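Polyphosphate:AMP phosphotransferase (Meiothermus ruber H328, PDB 5O6M) transfers phosphate from inorganic polyphosphate to nucleotides, converting AMP to ADP and ADP to ATP, as a class III polyphosphate kinase 2. Local coordinates at residues R75-G80 / L238-L243. The protein carries 1 engineered substitution. Numbering follows the deposited sequence.
Sequences RVVFDG and LVSHIL. With PO4 (phosphate ion), chain B.
Val-77, in the last turn of helix 70-77, points toward helix 232-249, and both its methyls touch the hydroxyl of Ser-240, 3.8 Å from Val-77 CG1 to Ser-240 OG and 3.9 Å from Val-77 CG2 to the same oxygen. Valine suits the place because its fork is short and stiff: the CA atoms of Val-77 and Ser-240 are just 6.1 Å apart, and a small serine lets the helices come this near. The hydroxyl, though buried among apolar groups, is satisfied within its own helix: chi1 of -60° sets OG beside the backbone N, where it hydrogen-bonds to the carbonyl O of Asn-236, one turn earlier.

The rotamer of Val-77, with CG1 anti to the backbone N (chi1 170°), leaves CG2 to meet Val-239 CG1 at 4.1 Å, the two side chains crossing at about a right angle. Compact, beta-branched Val-239 fits between Val-77 and the sheet residues Ile-227, Phe-166 and Leu-168. One turn further along, the longer Leu-243 spans the gap to Phe-78, its CD2 coming obliquely to within 3.8 Å of Phe-78 CE1. Phe-78, the first residue to leave helical geometry, has Val-77 CG1 over one ring face, offset toward the rim; its large side chain reaches back to Leu-243 from beyond the helix end.

Away from this apolar seam, Arg-75 is extended until a bend at chi3 (-60°). Its NE forms a salt bridge with Glu-48 of the second subunit, while NH1 makes a weak hydrogen bond of 3.3 Å to O1 of a phosphate ion, probably from the crystallisation liquor, near the guanidinium plane.

Leu-36 and Leu-43 of helix 29-53 pack on Ser-240 and Leu-243. The parallel sheet, of strand order 2-3-1-4-5, marks the P-loop kinase fold; here helix 70-77, following strand 57-64, packs on helix 232-249, which follows the last strand.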
ATOM      1  N   ARG D  75     -19.986 -13.460   9.811  0.55 54.09           N
ATOM      2  CA  ARG D  75     -20.485 -14.554   8.987  0.55 54.68           C
ATOM      3  C   ARG D  75     -21.999 -14.482   8.839  0.55 53.33           C
ATOM      4  O   ARG D  75     -22.534 -14.609   7.732  0.55 54.95           O
ATOM      5  CB  ARG D  75     -20.061 -15.895   9.590  0.55 51.39           C
ATOM      6  CG  ARG D  75     -20.374 -17.098   8.712  0.55 54.71           C
ATOM      7  CD  ARG D  75     -19.983 -18.416   9.380  0.55 53.83           C
ATOM      8  NE  ARG D  75     -18.558 -18.484   9.695  0.55 60.05           N
ATOM      9  CZ  ARG D  75     -18.063 -18.507  10.929  0.55 62.90           C
ATOM     10  NH1 ARG D  75     -18.880 -18.476  11.974  0.55 54.33           N
ATOM     11  NH2 ARG D  75     -16.750 -18.568  11.117  0.55 53.96           N
ATOM     12  N   VAL D  76     -22.706 -14.261   9.945  1.00 56.27           N
ATOM     13  CA  VAL D  76     -24.165 -14.312   9.922  1.00 49.86           C
ATOM     14  C   VAL D  76     -24.758 -12.993   9.440  1.00 55.36           C
ATOM     15  O   VAL D  76     -25.588 -12.971   8.524  1.00 56.29           O
ATOM     16  CB  VAL D  76     -24.705 -14.693  11.312  1.00 53.51           C
ATOM     17  CG1 VAL D  76     -26.220 -14.589  11.339  1.00 48.08           C
ATOM     18  CG2 VAL D  76     -24.258 -16.100  11.686  1.00 50.30           C
ATOM     19  N   VAL D  77     -24.325 -11.872  10.022  1.00 54.21           N
ATOM     20  CA  VAL D  77     -24.985 -10.601   9.737  1.00 45.43           C
ATOM     21  C   VAL D  77     -24.884 -10.262   8.258  1.00 53.71           C
ATOM     22  O   VAL D  77     -25.842  -9.765   7.652  1.00 61.15           O
ATOM     23  CB  VAL D  77     -24.390  -9.479  10.608  1.00 51.55           C
ATOM     24  CG1 VAL D  77     -24.904  -8.123  10.147  1.00 49.19           C
ATOM     25  CG2 VAL D  77     -24.702  -9.715  12.078  1.00 48.08           C
ATOM     26  N   PHE D  78     -23.734 -10.547   7.646  1.00 58.01           N
ATOM     27  CA  PHE D  78     -23.480 -10.182   6.258  1.00 58.29           C
ATOM     28  C   PHE D  78     -23.600 -11.368   5.308  1.00 52.32           C
ATOM     29  O   PHE D  78     -23.133 -11.291   4.166  1.00 49.54           O
ATOM     30  CB  PHE D  78     -22.105  -9.528   6.132  1.00 49.98           C
ATOM     31  CG  PHE D  78     -21.950  -8.295   6.972  1.00 55.11           C
ATOM     32  CD1 PHE D  78     -22.227  -7.043   6.445  1.00 61.79           C
ATOM     33  CD2 PHE D  78     -21.537  -8.386   8.291  1.00 48.99           C
ATOM     34  CE1 PHE D  78     -22.084  -5.900   7.213  1.00 54.17           C
ATOM     35  CE2 PHE D  78     -21.396  -7.247   9.065  1.00 60.57           C
ATOM     36  CZ  PHE D  78     -21.668  -6.003   8.524  1.00 52.91           C
ATOM     37  N   ASP D  79     -24.233 -12.453   5.747  1.00 60.52           N
ATOM     38  CA  ASP D  79     -24.496 -13.576   4.858  1.00 51.14           C
ATOM     39  C   ASP D  79     -25.306 -13.096   3.664  1.00 47.33           C
ATOM     40  O   ASP D  79     -26.364 -12.482   3.827  1.00 55.59           O
ATOM     41  CB  ASP D  79     -25.251 -14.669   5.615  1.00 57.22           C
ATOM     42  CG  ASP D  79     -25.451 -15.930   4.786  1.00 66.48           C
ATOM     43  OD1 ASP D  79     -24.583 -16.826   4.862  1.00 68.46           O
ATOM     44  OD2 ASP D  79     -26.472 -16.031   4.069  1.00 62.46           O
ATOM     45  N   GLY D  80     -24.799 -13.356   2.463  1.00 47.91           N
ATOM     46  CA  GLY D  80     -25.494 -12.986   1.249  1.00 50.44           C
ATOM     47  C   GLY D  80     -25.224 -11.581   0.738  1.00 48.93           C
ATOM     48  O   GLY D  80     -25.766 -11.211  -0.309  1.00 56.39           O
ATOM     49  N   LEU D 238     -29.860  -7.935  16.681  1.00 55.00           N
ATOM     50  CA  LEU D 238     -29.717  -6.555  17.134  1.00 60.96           C
ATOM     51  C   LEU D 238     -28.716  -5.794  16.275  1.00 56.58           C
ATOM     52  O   LEU D 238     -28.980  -4.662  15.852  1.00 53.23           O
ATOM     53  CB  LEU D 238     -29.302  -6.522  18.606  1.00 55.96           C
ATOM     54  CG  LEU D 238     -29.195  -5.118  19.202  1.00 57.81           C
ATOM     55  CD1 LEU D 238     -30.477  -4.333  18.964  1.00 47.18           C
ATOM     56  CD2 LEU D 238     -28.871  -5.187  20.683  1.00 56.06           C
ATOM     57  N   VAL D 239     -27.560  -6.402  15.998  1.00 52.48           N
ATOM     58  CA  VAL D 239     -26.587  -5.752  15.125  1.00 49.26           C
ATOM     59  C   VAL D 239     -27.210  -5.480  13.764  1.00 50.54           C
ATOM     60  O   VAL D 239     -27.030  -4.402  13.185  1.00 50.77           O
ATOM     61  CB  VAL D 239     -25.307  -6.598  15.009  1.00 49.63           C
ATOM     62  CG1 VAL D 239     -24.425  -6.064  13.891  1.00 46.98           C
ATOM     63  CG2 VAL D 239     -24.547  -6.593  16.330  1.00 45.19           C
ATOM     64  N   SER D 240     -27.950  -6.453  13.229  1.00 58.40           N
ATOM     65  CA  SER D 240     -28.600  -6.261  11.937  1.00 56.54           C
ATOM     66  C   SER D 240     -29.569  -5.085  11.971  1.00 53.74           C
ATOM     67  O   SER D 240     -29.582  -4.253  11.057  1.00 49.39           O
ATOM     68  CB  SER D 240     -29.325  -7.539  11.523  1.00 51.63           C
ATOM     69  OG  SER D 240     -28.416  -8.618  11.405  1.00 66.49           O
ATOM     70  N   HIS D 241     -30.386  -4.992  13.024  1.00 54.94           N
ATOM     71  CA  HIS D 241     -31.360  -3.906  13.096  1.00 58.76           C
ATOM     72  C   HIS D 241     -30.672  -2.550  13.120  1.00 57.26           C
ATOM     73  O   HIS D 241     -31.023  -1.647  12.351  1.00 60.17           O
ATOM     74  CB  HIS D 241     -32.259  -4.065  14.322  1.00 58.04           C
ATOM     75  CG  HIS D 241     -33.183  -2.905  14.530  1.00 69.88           C
ATOM     76  ND1 HIS D 241     -34.325  -2.721  13.782  1.00 74.74           N
ATOM     77  CD2 HIS D 241     -33.127  -1.862  15.393  1.00 75.19           C
ATOM     78  CE1 HIS D 241     -34.934  -1.617  14.175  1.00 79.18           C
ATOM     79  NE2 HIS D 241     -34.228  -1.078  15.153  1.00 71.47           N
ATOM     80  N   ILE D 242     -29.680  -2.392  13.994  1.00 57.82           N
ATOM     81  CA  ILE D 242     -28.985  -1.115  14.095  1.00 50.32           C
ATOM     82  C   ILE D 242     -28.348  -0.752  12.761  1.00 52.50           C
ATOM     83  O   ILE D 242     -28.465   0.386  12.290  1.00 50.65           O
ATOM     84  CB  ILE D 242     -27.954  -1.166  15.239  1.00 60.25           C
ATOM     85  CG1 ILE D 242     -28.680  -1.296  16.586  1.00 54.91           C
ATOM     86  CG2 ILE D 242     -27.036   0.049  15.207  1.00 56.37           C
ATOM     87  CD1 ILE D 242     -27.807  -1.742  17.734  1.00 55.27           C
ATOM     88  N   LEU D 243     -27.699  -1.720  12.110  1.00 58.84           N
ATOM     89  CA  LEU D 243     -27.034  -1.438  10.841  1.00 60.16           C
ATOM     90  C   LEU D 243     -28.029  -1.032   9.758  1.00 52.83           C
ATOM     91  O   LEU D 243     -27.818  -0.043   9.045  1.00 54.96           O
ATOM     92  CB  LEU D 243     -26.221  -2.651  10.387  1.00 56.45           C
ATOM     93  CG  LEU D 243     -25.620  -2.509   8.988  1.00 57.05           C
ATOM     94  CD1 LEU D 243     -24.741  -1.272   8.914  1.00 42.51           C
ATOM     95  CD2 LEU D 243     -24.834  -3.755   8.600  1.00 55.47           C
TER
HETATM   96  P   PO4 B1004     -16.970 -19.666  15.330  1.00114.32           P
HETATM   97  O1  PO4 B1004     -18.445 -19.770  15.029  1.00 93.50           O
HETATM   98  O2  PO4 B1004     -16.657 -20.425  16.600  1.00 96.69           O
HETATM   99  O3  PO4 B1004     -16.197 -20.264  14.176  1.00 83.54           O
HETATM  100  O4  PO4 B1004     -16.602 -18.212  15.511  1.00 89.59           O